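Local coordinates for WbbM protein (PDB 6U4B) that probably acts as a bifunctional glycosyltransferase that builds O-antigen polysaccharide and assembles as a trimer, at residues 87-92 with 225-230; 77-82 with 232-237; 64-69 with 81-86. One frame throughout, in Å; residues are numbered along the deposited sequence.

Contact 1: residues 87-92 with 225-230; sequences WVWKNE and DYSEWL
S227 is the first residue of 225-230 to meet the indole of W89. Its CB lies 3.5 Å from the centroid of the five-membered ring of W89. The approach is only 5° off the ring normal, so this is a CH-pi contact over the face. In W89, CG anti to the backbone N (chi1 172°) carries the indole toward helix 220-240. The hydroxyl of S227 plays a different part. OG stands beside its own backbone N and bonds back to F223 O, one turn earlier, and also to H85 NE2 on helix 82-91. The buried hydroxyl is thus satisfied by polar partners, while the CB of S227 serves the ring.

E228 follows on the benzene side of the indole. Its CG comes 3.8 Å from W89 CZ2. Its side chain crosses that of W89 at about a right angle, and the carboxylate plane is turned 68° from the ring. On the opposite face of the indole lies CE of K90, 3.5 Å above the ring plane of W89 and offset toward the rim. W89 is therefore flanked on both faces, by its own helical neighbour and by the other helix. K90 NZ and E228 OE2 are 7.0 Å apart and form no salt bridge.

Further along, L230 packs on L82 and H85 of helix 82-91. It also meets A258 and L261 of helix 253-272. The contact thus joins the later part of helix 82-91 to the first half of helix 220-240, while V88 of helix 82-91 packs on L50 of strand 47-51.

Contact 2: residues 77-82 with 232-237; sequences PFYCEL and SILDNL
L234 meets Y79 and L82 in a buried apolar packing between helix 220-240 and the tight turn that links the short helix 76-79 to helix 82-91. This is a type II' beta turn from Y79 to L82. The bond from L82 N to Y79 O (3.1 Å) closes it, and C80 adopts positive phi within it.

The turn brings the side chains of Y79 and L82 together. CB of L82 sits in plane at the edge of the Y79 ring. Y79 has CG anti to its carbonyl carbon (chi1 -82°), which lets the far end of the ring reach L234. L234 has CG anti to its carbonyl carbon (chi1 -61°) and an extended second torsion (chi2 -176°), which send CD1 out to both partners. L82 and L234 reach toward each other tip to tip, with 3.7 Å between L82 CD1 and L234 CD1. Y79 and L234 instead slide past each other in opposite directions. Here Y79 CE2 lies 3.9 Å from L234 CD1, and the methyl approaches the ring obliquely.

I254 of helix 253-272 also packs on Y79, as does F543 of the second subunit, so Y79 is part of the interface with that subunit. The phenol reaches beyond the leucine to polar groups of helix 220-240. Y79 OH is hydrogen-bonded to E238 OE1. It also accepts a bond of 2.9 Å from a water, which gives its other hydrogen to D235 OD2 at 2.8 Å.

Contact 3: residues 64-69 with 81-86; sequences PGDDTG and ELTAHY
D66 and T83 hold the loop 64-69 to the N-terminal part of helix 82-91. Direct polar contact comes first. D66 OD2 lies 2.9 Å from T83 OG1, at hydrogen-bonding distance, and the two side chains cross obliquely. T83 CB, which carries the hydroxyl, is 3.3 Å from the same D66 OD2. Both first torsions are near +60°, with D66 CG and T83 OG1 each lodged between the backbone N and the carbonyl carbon. T83 OG1 has a second partner in C80 O. The hydroxyl therefore lies between the loop and the turn before its own helix.

The carboxylate of D66 has further partners. Its OD2 accepts a hydrogen bond from G53 N. Its OD1 is bonded to S73 OG and to K54 N. These bonds, spread over both oxygens, would fix the rotation of the group and satisfy a buried charge.

A water makes the second kind of link. It donates to D66 O at 2.9 Å and to T83 O at 2.8 Å, so the two backbones are bridged as well as the side chains. The backbones come nearest at D66 and A84, with 5.8 Å between their CA atoms.

D66 also shares backbone hydrogen bonding with H51 of strand 47-51, while A84 packs on S34 of strand 29-35. The loop thus fits between the N-terminal part of helix 82-91 and the end of strand 47-51, next to the parallel pair 29-35 and 47-51.

From the N terminus, the loop that follows strand 47-51 comes first. Contact 3 closes a short loop there, with 11 residues between 64-69 and 81-86, and ties it to the N-terminal part of helix 82-91. Contact 2 begins at 77-82, so it shares E81 and L82 with contact 3. It closes a much longer loop on 232-237 and ties the turn after helix 76-79 to helix 220-240. Contact 1 is nested inside that loop, in series with contact 3, and ties helix 82-91 to helix 220-240. A probable hydrogen bond from W87 NE1 to T68 OG1 connects contacts 1 and 3. All three lie in the DUF4422 part of the protein, away from the magnesium-binding sites.

Contact 1: residues 87-92 with 225-230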
loop_
_atom_site.group_PDB
_atom_site.type_symbol
_atom_site.label_atom_id
_atom_site.label_comp_id
_atom_site.label_asym_id
_atom_site.label_seq_id
_atom_site.Cartn_x
_atom_site.Cartn_y
_atom_site.Cartn_z
ATOM N N TRP A 87 -24.887 -1.884 34.549
ATOM C CA TRP A 87 -25.169 -0.951 33.461
ATOM C C TRP A 87 -26.465 -0.189 33.702
ATOM O O TRP A 87 -26.534 1.022 33.459
ATOM C CB TRP A 87 -25.229 -1.697 32.127
ATOM C CG TRP A 87 -25.506 -0.796 30.961
ATOM C CD1 TRP A 87 -24.588 -0.112 30.217
ATOM C CD2 TRP A 87 -26.788 -0.477 30.408
ATOM N NE1 TRP A 87 -25.219 0.612 29.235
ATOM C CE2 TRP A 87 -26.569 0.405 29.329
ATOM C CE3 TRP A 87 -28.100 -0.853 30.718
ATOM C CZ2 TRP A 87 -27.613 0.917 28.560
ATOM C CZ3 TRP A 87 -29.134 -0.343 29.954
ATOM C CH2 TRP A 87 -28.884 0.532 28.888
ATOM N N VAL A 88 -27.506 -0.880 34.176
ATOM C CA VAL A 88 -28.761 -0.204 34.494
ATOM C C VAL A 88 -28.556 0.777 35.640
ATOM O O VAL A 88 -29.057 1.910 35.610
ATOM C CB VAL A 88 -29.854 -1.240 34.824
ATOM C CG1 VAL A 88 -31.115 -0.546 35.307
ATOM C CG2 VAL A 88 -30.152 -2.109 33.613
ATOM N N TRP A 89 -27.803 0.359 36.661
ATOM C CA TRP A 89 -27.544 1.207 37.820
ATOM C C TRP A 89 -26.897 2.527 37.415
ATOM O O TRP A 89 -27.292 3.593 37.900
ATOM C CB TRP A 89 -26.658 0.446 38.809
ATOM C CG TRP A 89 -26.145 1.244 39.969
ATOM C CD1 TRP A 89 -26.791 2.246 40.632
ATOM C CD2 TRP A 89 -24.870 1.098 40.606
ATOM N NE1 TRP A 89 -25.996 2.733 41.643
ATOM C CE2 TRP A 89 -24.812 2.044 41.647
ATOM C CE3 TRP A 89 -23.772 0.258 40.395
ATOM C CZ2 TRP A 89 -23.697 2.174 42.475
ATOM C CZ3 TRP A 89 -22.667 0.387 41.218
ATOM C CH2 TRP A 89 -22.639 1.338 42.245
ATOM N N LYS A 90 -25.915 2.479 36.517
ATOM C CA LYS A 90 -25.117 3.657 36.199
ATOM C C LYS A 90 -25.681 4.501 35.063
ATOM O O LYS A 90 -25.355 5.691 34.979
ATOM C CB LYS A 90 -23.687 3.243 35.838
ATOM C CG LYS A 90 -22.893 2.687 37.001
ATOM C CD LYS A 90 -22.819 3.697 38.135
ATOM C CE LYS A 90 -21.879 3.227 39.230
ATOM N NZ LYS A 90 -21.822 4.199 40.357
ATOM N N ASN A 91 -26.514 3.931 34.189
ATOM C CA ASN A 91 -26.877 4.604 32.951
ATOM C C ASN A 91 -28.371 4.779 32.721
ATOM O O ASN A 91 -28.753 5.665 31.948
ATOM C CB ASN A 91 -26.286 3.852 31.748
ATOM C CG ASN A 91 -24.790 3.632 31.879
ATOM O OD1 ASN A 91 -23.995 4.547 31.658
ATOM N ND2 ASN A 91 -24.399 2.415 32.241
ATOM N N GLU A 92 -29.222 3.982 33.356
ATOM C CA GLU A 92 -30.648 4.004 33.067
ATOM C C GLU A 92 -31.396 4.946 34.002
ATOM O O GLU A 92 -31.052 5.093 35.179
ATOM C CB GLU A 92 -31.241 2.599 33.184
ATOM C CG GLU A 92 -31.105 1.751 31.935
ATOM C CD GLU A 92 -32.018 2.215 30.816
ATOM O OE1 GLU A 92 -31.640 3.154 30.082
ATOM O OE2 GLU A 92 -33.123 1.647 30.682
ATOM N N ASP A 225 -29.846 1.474 46.788
ATOM C CA ASP A 225 -29.115 1.180 48.016
ATOM C C ASP A 225 -28.383 -0.153 47.913
ATOM O O ASP A 225 -27.207 -0.260 48.284
ATOM C CB ASP A 225 -30.070 1.179 49.208
ATOM C CG ASP A 225 -29.354 0.938 50.521
ATOM O OD1 ASP A 225 -28.734 1.889 51.043
ATOM O OD2 ASP A 225 -29.402 -0.203 51.029
ATOM N N TYR A 226 -29.066 -1.182 47.407
ATOM C CA TYR A 226 -28.424 -2.482 47.239
ATOM C C TYR A 226 -27.281 -2.409 46.233
ATOM O O TYR A 226 -26.251 -3.072 46.404
ATOM C CB TYR A 226 -29.462 -3.522 46.812
ATOM C CG TYR A 226 -28.876 -4.865 46.442
ATOM C CD1 TYR A 226 -29.104 -5.421 45.189
ATOM C CD2 TYR A 226 -28.089 -5.574 47.342
ATOM C CE1 TYR A 226 -28.569 -6.650 44.841
ATOM C CE2 TYR A 226 -27.549 -6.803 47.006
ATOM C CZ TYR A 226 -27.792 -7.335 45.753
ATOM O OH TYR A 226 -27.257 -8.557 45.411
ATOM N N SER A 227 -27.441 -1.602 45.180
ATOM C CA SER A 227 -26.388 -1.471 44.178
ATOM C C SER A 227 -25.134 -0.841 44.775
ATOM O O SER A 227 -24.025 -1.362 44.605
ATOM C CB SER A 227 -26.890 -0.647 42.990
ATOM O OG SER A 227 -28.015 -1.262 42.383
ATOM N N GLU A 228 -25.291 0.287 45.473
ATOM C CA GLU A 228 -24.143 0.928 46.108
ATOM C C GLU A 228 -23.484 -0.006 47.112
ATOM O O GLU A 228 -22.253 -0.048 47.219
ATOM C CB GLU A 228 -24.577 2.228 46.788
ATOM C CG GLU A 228 -25.009 3.327 45.832
ATOM C CD GLU A 228 -25.654 4.499 46.550
ATOM O OE1 GLU A 228 -26.006 4.349 47.740
ATOM O OE2 GLU A 228 -25.811 5.569 45.925
ATOM N N TRP A 229 -24.291 -0.774 47.844
ATOM C CA TRP A 229 -23.758 -1.696 48.839
ATOM C C TRP A 229 -23.045 -2.869 48.177
ATOM O O TRP A 229 -21.908 -3.199 48.537
ATOM C CB TRP A 229 -24.896 -2.180 49.740
ATOM C CG TRP A 229 -24.511 -3.195 50.776
ATOM C CD1 TRP A 229 -24.044 -2.946 52.035
ATOM C CD2 TRP A 229 -24.591 -4.620 50.653
ATOM N NE1 TRP A 229 -23.816 -4.128 52.698
ATOM C CE2 TRP A 229 -24.146 -5.170 51.871
ATOM C CE3 TRP A 229 -24.991 -5.485 49.627
ATOM C CZ2 TRP A 229 -24.089 -6.546 52.093
ATOM C CZ3 TRP A 229 -24.932 -6.848 49.848
ATOM C CH2 TRP A 229 -24.484 -7.366 51.072
ATOM N N LEU A 230 -23.694 -3.505 47.198
ATOM C CA LEU A 230 -23.128 -4.707 46.589
ATOM C C LEU A 230 -21.813 -4.407 45.879
ATOM O O LEU A 230 -20.817 -5.114 46.068
ATOM C CB LEU A 230 -24.128 -5.324 45.611
ATOM C CG LEU A 230 -23.608 -6.505 44.786
ATOM C CD1 LEU A 230 -23.365 -7.722 45.668
ATOM C CD2 LEU A 230 -24.558 -6.842 43.642
#

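Contact 2: residues 77-82 with 232-237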
loop_
_atom_site.group_PDB
_atom_site.type_symbol
_atom_site.label_atom_id
_atom_site.label_comp_id
_atom_site.label_asym_id
_atom_site.label_seq_id
_atom_site.Cartn_x
_atom_site.Cartn_y
_atom_site.Cartn_z
ATOM N N PRO A 77 -17.528 -12.419 31.804
ATOM C CA PRO A 77 -17.107 -13.793 32.132
ATOM C C PRO A 77 -16.999 -14.060 33.621
ATOM O O PRO A 77 -17.022 -15.229 34.027
ATOM C CB PRO A 77 -15.738 -13.912 31.449
ATOM C CG PRO A 77 -15.824 -12.984 30.300
ATOM C CD PRO A 77 -16.649 -11.822 30.779
ATOM N N PHE A 78 -16.885 -13.023 34.445
ATOM C CA PHE A 78 -16.694 -13.170 35.883
ATOM C C PHE A 78 -17.857 -12.628 36.695
ATOM O O PHE A 78 -18.212 -13.213 37.717
ATOM C CB PHE A 78 -15.393 -12.464 36.309
ATOM C CG PHE A 78 -14.275 -12.604 35.309
ATOM C CD1 PHE A 78 -13.383 -13.660 35.387
ATOM C CD2 PHE A 78 -14.126 -11.684 34.281
ATOM C CE1 PHE A 78 -12.360 -13.796 34.463
ATOM C CE2 PHE A 78 -13.108 -11.815 33.353
ATOM C CZ PHE A 78 -12.223 -12.871 33.446
ATOM N N TYR A 79 -18.466 -11.527 36.260
ATOM C CA TYR A 79 -19.597 -10.946 36.969
ATOM C C TYR A 79 -20.939 -11.515 36.528
ATOM O O TYR A 79 -21.931 -11.340 37.246
ATOM C CB TYR A 79 -19.610 -9.425 36.781
ATOM C CG TYR A 79 -18.690 -8.677 37.719
ATOM C CD1 TYR A 79 -17.307 -8.801 37.620
ATOM C CD2 TYR A 79 -19.206 -7.836 38.697
ATOM C CE1 TYR A 79 -16.463 -8.113 38.476
ATOM C CE2 TYR A 79 -18.371 -7.143 39.556
ATOM C CZ TYR A 79 -17.000 -7.286 39.440
ATOM O OH TYR A 79 -16.168 -6.600 40.292
ATOM N N CYS A 80 -20.993 -12.176 35.378
ATOM C CA CYS A 80 -22.229 -12.750 34.815
ATOM C C CYS A 80 -23.246 -11.614 34.679
ATOM O O CYS A 80 -22.873 -10.504 34.267
ATOM C CB CYS A 80 -22.686 -13.929 35.653
ATOM S SG CYS A 80 -21.690 -15.419 35.435
ATOM N N GLU A 81 -24.515 -11.842 35.034
ATOM C CA GLU A 81 -25.562 -10.844 34.840
ATOM C C GLU A 81 -25.382 -9.593 35.688
ATOM O O GLU A 81 -26.170 -8.653 35.535
ATOM C CB GLU A 81 -26.933 -11.450 35.136
ATOM C CG GLU A 81 -27.566 -12.161 33.963
ATOM C CD GLU A 81 -27.494 -13.665 34.079
ATOM O OE1 GLU A 81 -26.490 -14.175 34.618
ATOM O OE2 GLU A 81 -28.451 -14.335 33.637
ATOM N N LEU A 82 -24.388 -9.554 36.579
ATOM C CA LEU A 82 -24.111 -8.319 37.308
ATOM C C LEU A 82 -23.744 -7.178 36.366
ATOM O O LEU A 82 -23.962 -6.008 36.699
ATOM C CB LEU A 82 -22.998 -8.547 38.326
ATOM C CG LEU A 82 -23.376 -9.342 39.572
ATOM C CD1 LEU A 82 -22.156 -9.608 40.431
ATOM C CD2 LEU A 82 -24.443 -8.604 40.368
ATOM N N SER A 232 -19.758 -1.808 46.143
ATOM C CA SER A 232 -18.675 -1.381 47.023
ATOM C C SER A 232 -17.930 -2.586 47.583
ATOM O O SER A 232 -16.701 -2.559 47.726
ATOM C CB SER A 232 -19.220 -0.515 48.159
ATOM O OG SER A 232 -19.955 -1.294 49.087
ATOM N N ILE A 233 -18.662 -3.656 47.897
ATOM C CA ILE A 233 -18.032 -4.885 48.367
ATOM C C ILE A 233 -17.282 -5.569 47.233
ATOM O O ILE A 233 -16.154 -6.046 47.414
ATOM C CB ILE A 233 -19.092 -5.814 48.986
ATOM C CG1 ILE A 233 -19.656 -5.195 50.267
ATOM C CG2 ILE A 233 -18.508 -7.198 49.248
ATOM C CD1 ILE A 233 -21.003 -5.740 50.663
ATOM N N LEU A 234 -17.893 -5.634 46.050
ATOM C CA LEU A 234 -17.250 -6.312 44.931
ATOM C C LEU A 234 -15.994 -5.578 44.473
ATOM O O LEU A 234 -15.019 -6.222 44.071
ATOM C CB LEU A 234 -18.241 -6.478 43.776
ATOM C CG LEU A 234 -19.493 -7.309 44.090
ATOM C CD1 LEU A 234 -20.356 -7.503 42.849
ATOM C CD2 LEU A 234 -19.125 -8.655 44.713
ATOM N N ASP A 235 -15.989 -4.242 44.542
ATOM C CA ASP A 235 -14.773 -3.492 44.238
ATOM C C ASP A 235 -13.626 -3.922 45.144
ATOM O O ASP A 235 -12.516 -4.197 44.674
ATOM C CB ASP A 235 -15.017 -1.988 44.381
ATOM C CG ASP A 235 -15.899 -1.427 43.289
ATOM O OD1 ASP A 235 -16.605 -0.432 43.556
ATOM O OD2 ASP A 235 -15.902 -1.990 42.172
ATOM N N ASN A 236 -13.877 -3.981 46.453
ATOM C CA ASN A 236 -12.844 -4.430 47.377
ATOM C C ASN A 236 -12.532 -5.908 47.189
ATOM O O ASN A 236 -11.389 -6.329 47.401
ATOM C CB ASN A 236 -13.265 -4.156 48.821
ATOM C CG ASN A 236 -13.205 -2.683 49.181
ATOM O OD1 ASN A 236 -13.524 -1.820 48.364
ATOM N ND2 ASN A 236 -12.785 -2.389 50.406
ATOM N N LEU A 237 -13.528 -6.704 46.789
ATOM C CA LEU A 237 -13.295 -8.130 46.584
ATOM C C LEU A 237 -12.263 -8.370 45.489
ATOM O O LEU A 237 -11.469 -9.316 45.571
ATOM C CB LEU A 237 -14.609 -8.831 46.245
ATOM C CG LEU A 237 -14.521 -10.354 46.136
ATOM C CD1 LEU A 237 -14.083 -10.957 47.464
ATOM C CD2 LEU A 237 -15.848 -10.943 45.682
HETATM O O HOH W 1 -17.434 -4.181 41.402
#

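Contact 3: residues 64-69 with 81-86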
loop_
_atom_site.group_PDB
_atom_site.type_symbol
_atom_site.label_atom_id
_atom_site.label_comp_id
_atom_site.label_asym_id
_atom_site.label_seq_id
_atom_site.Cartn_x
_atom_site.Cartn_y
_atom_site.Cartn_z
ATOM N N PRO A 64 -29.911 -3.658 22.579
ATOM C CA PRO A 64 -28.736 -2.914 23.046
ATOM C C PRO A 64 -27.868 -3.765 23.958
ATOM O O PRO A 64 -28.315 -4.743 24.564
ATOM C CB PRO A 64 -29.339 -1.725 23.807
ATOM C CG PRO A 64 -30.733 -1.599 23.274
ATOM C CD PRO A 64 -31.169 -2.989 22.949
ATOM N N GLY A 65 -26.597 -3.378 24.048
ATOM C CA GLY A 65 -25.657 -4.082 24.887
ATOM C C GLY A 65 -25.520 -3.450 26.258
ATOM O O GLY A 65 -26.092 -2.406 26.567
ATOM N N ASP A 66 -24.738 -4.117 27.102
ATOM C CA ASP A 66 -24.380 -3.604 28.416
ATOM C C ASP A 66 -23.067 -2.824 28.394
ATOM O O ASP A 66 -22.458 -2.631 29.451
ATOM C CB ASP A 66 -24.277 -4.754 29.422
ATOM C CG ASP A 66 -23.218 -5.770 29.033
ATOM O OD1 ASP A 66 -22.716 -5.705 27.889
ATOM O OD2 ASP A 66 -22.877 -6.631 29.865
ATOM N N ASP A 67 -22.621 -2.372 27.216
ATOM C CA ASP A 67 -21.272 -1.841 27.047
ATOM C C ASP A 67 -21.257 -0.378 26.618
ATOM O O ASP A 67 -20.280 0.069 26.010
ATOM C CB ASP A 67 -20.491 -2.694 26.042
ATOM C CG ASP A 67 -21.145 -2.726 24.677
ATOM O OD1 ASP A 67 -22.369 -2.479 24.597
ATOM O OD2 ASP A 67 -20.440 -3.004 23.685
ATOM N N THR A 68 -22.308 0.378 26.920
ATOM C CA THR A 68 -22.335 1.804 26.633
ATOM C C THR A 68 -22.278 2.591 27.933
ATOM O O THR A 68 -22.703 2.111 28.989
ATOM C CB THR A 68 -23.583 2.192 25.837
ATOM O OG1 THR A 68 -24.753 1.698 26.501
ATOM C CG2 THR A 68 -23.514 1.624 24.418
ATOM N N GLY A 69 -21.735 3.801 27.846
ATOM C CA GLY A 69 -21.555 4.621 29.027
ATOM C C GLY A 69 -20.698 3.923 30.069
ATOM O O GLY A 69 -19.796 3.138 29.759
ATOM N N GLU A 81 -24.515 -11.842 35.034
ATOM C CA GLU A 81 -25.562 -10.844 34.840
ATOM C C GLU A 81 -25.382 -9.593 35.688
ATOM O O GLU A 81 -26.170 -8.653 35.535
ATOM C CB GLU A 81 -26.933 -11.450 35.136
ATOM C CG GLU A 81 -27.566 -12.161 33.963
ATOM C CD GLU A 81 -27.494 -13.665 34.079
ATOM O OE1 GLU A 81 -26.490 -14.175 34.618
ATOM O OE2 GLU A 81 -28.451 -14.335 33.637
ATOM N N LEU A 82 -24.388 -9.554 36.579
ATOM C CA LEU A 82 -24.111 -8.319 37.308
ATOM C C LEU A 82 -23.744 -7.178 36.366
ATOM O O LEU A 82 -23.962 -6.008 36.699
ATOM C CB LEU A 82 -22.998 -8.547 38.326
ATOM C CG LEU A 82 -23.376 -9.342 39.572
ATOM C CD1 LEU A 82 -22.156 -9.608 40.431
ATOM C CD2 LEU A 82 -24.443 -8.604 40.368
ATOM N N THR A 83 -23.203 -7.498 35.184
ATOM C CA THR A 83 -22.897 -6.464 34.199
ATOM C C THR A 83 -24.160 -5.769 33.708
ATOM O O THR A 83 -24.130 -4.568 33.416
ATOM C CB THR A 83 -22.123 -7.063 33.020
ATOM O OG1 THR A 83 -22.935 -8.036 32.350
ATOM C CG2 THR A 83 -20.859 -7.740 33.509
ATOM N N ALA A 84 -25.272 -6.499 33.598
ATOM C CA ALA A 84 -26.544 -5.854 33.285
ATOM C C ALA A 84 -27.018 -5.005 34.459
ATOM O O ALA A 84 -27.435 -3.853 34.280
ATOM C CB ALA A 84 -27.593 -6.903 32.914
ATOM N N HIS A 85 -26.966 -5.570 35.668
ATOM C CA HIS A 85 -27.265 -4.819 36.883
ATOM C C HIS A 85 -26.452 -3.531 36.942
ATOM O O HIS A 85 -27.005 -2.439 37.126
ATOM C CB HIS A 85 -26.989 -5.708 38.102
ATOM C CG HIS A 85 -27.254 -5.056 39.426
ATOM N ND1 HIS A 85 -27.163 -5.745 40.617
ATOM C CD2 HIS A 85 -27.604 -3.790 39.752
ATOM C CE1 HIS A 85 -27.444 -4.933 41.618
ATOM N NE2 HIS A 85 -27.714 -3.739 41.121
ATOM N N TYR A 86 -25.132 -3.641 36.769
ATOM C CA TYR A 86 -24.266 -2.467 36.838
ATOM C C TYR A 86 -24.651 -1.434 35.786
ATOM O O TYR A 86 -24.740 -0.236 36.081
ATOM C CB TYR A 86 -22.804 -2.886 36.669
ATOM C CG TYR A 86 -21.817 -1.744 36.783
ATOM C CD1 TYR A 86 -21.457 -0.992 35.671
ATOM C CD2 TYR A 86 -21.244 -1.417 38.007
ATOM C CE1 TYR A 86 -20.561 0.053 35.775
ATOM C CE2 TYR A 86 -20.346 -0.374 38.119
ATOM C CZ TYR A 86 -20.008 0.357 37.002
ATOM O OH TYR A 86 -19.115 1.398 37.113
HETATM O O HOH W 2 -21.922 -3.304 32.177
#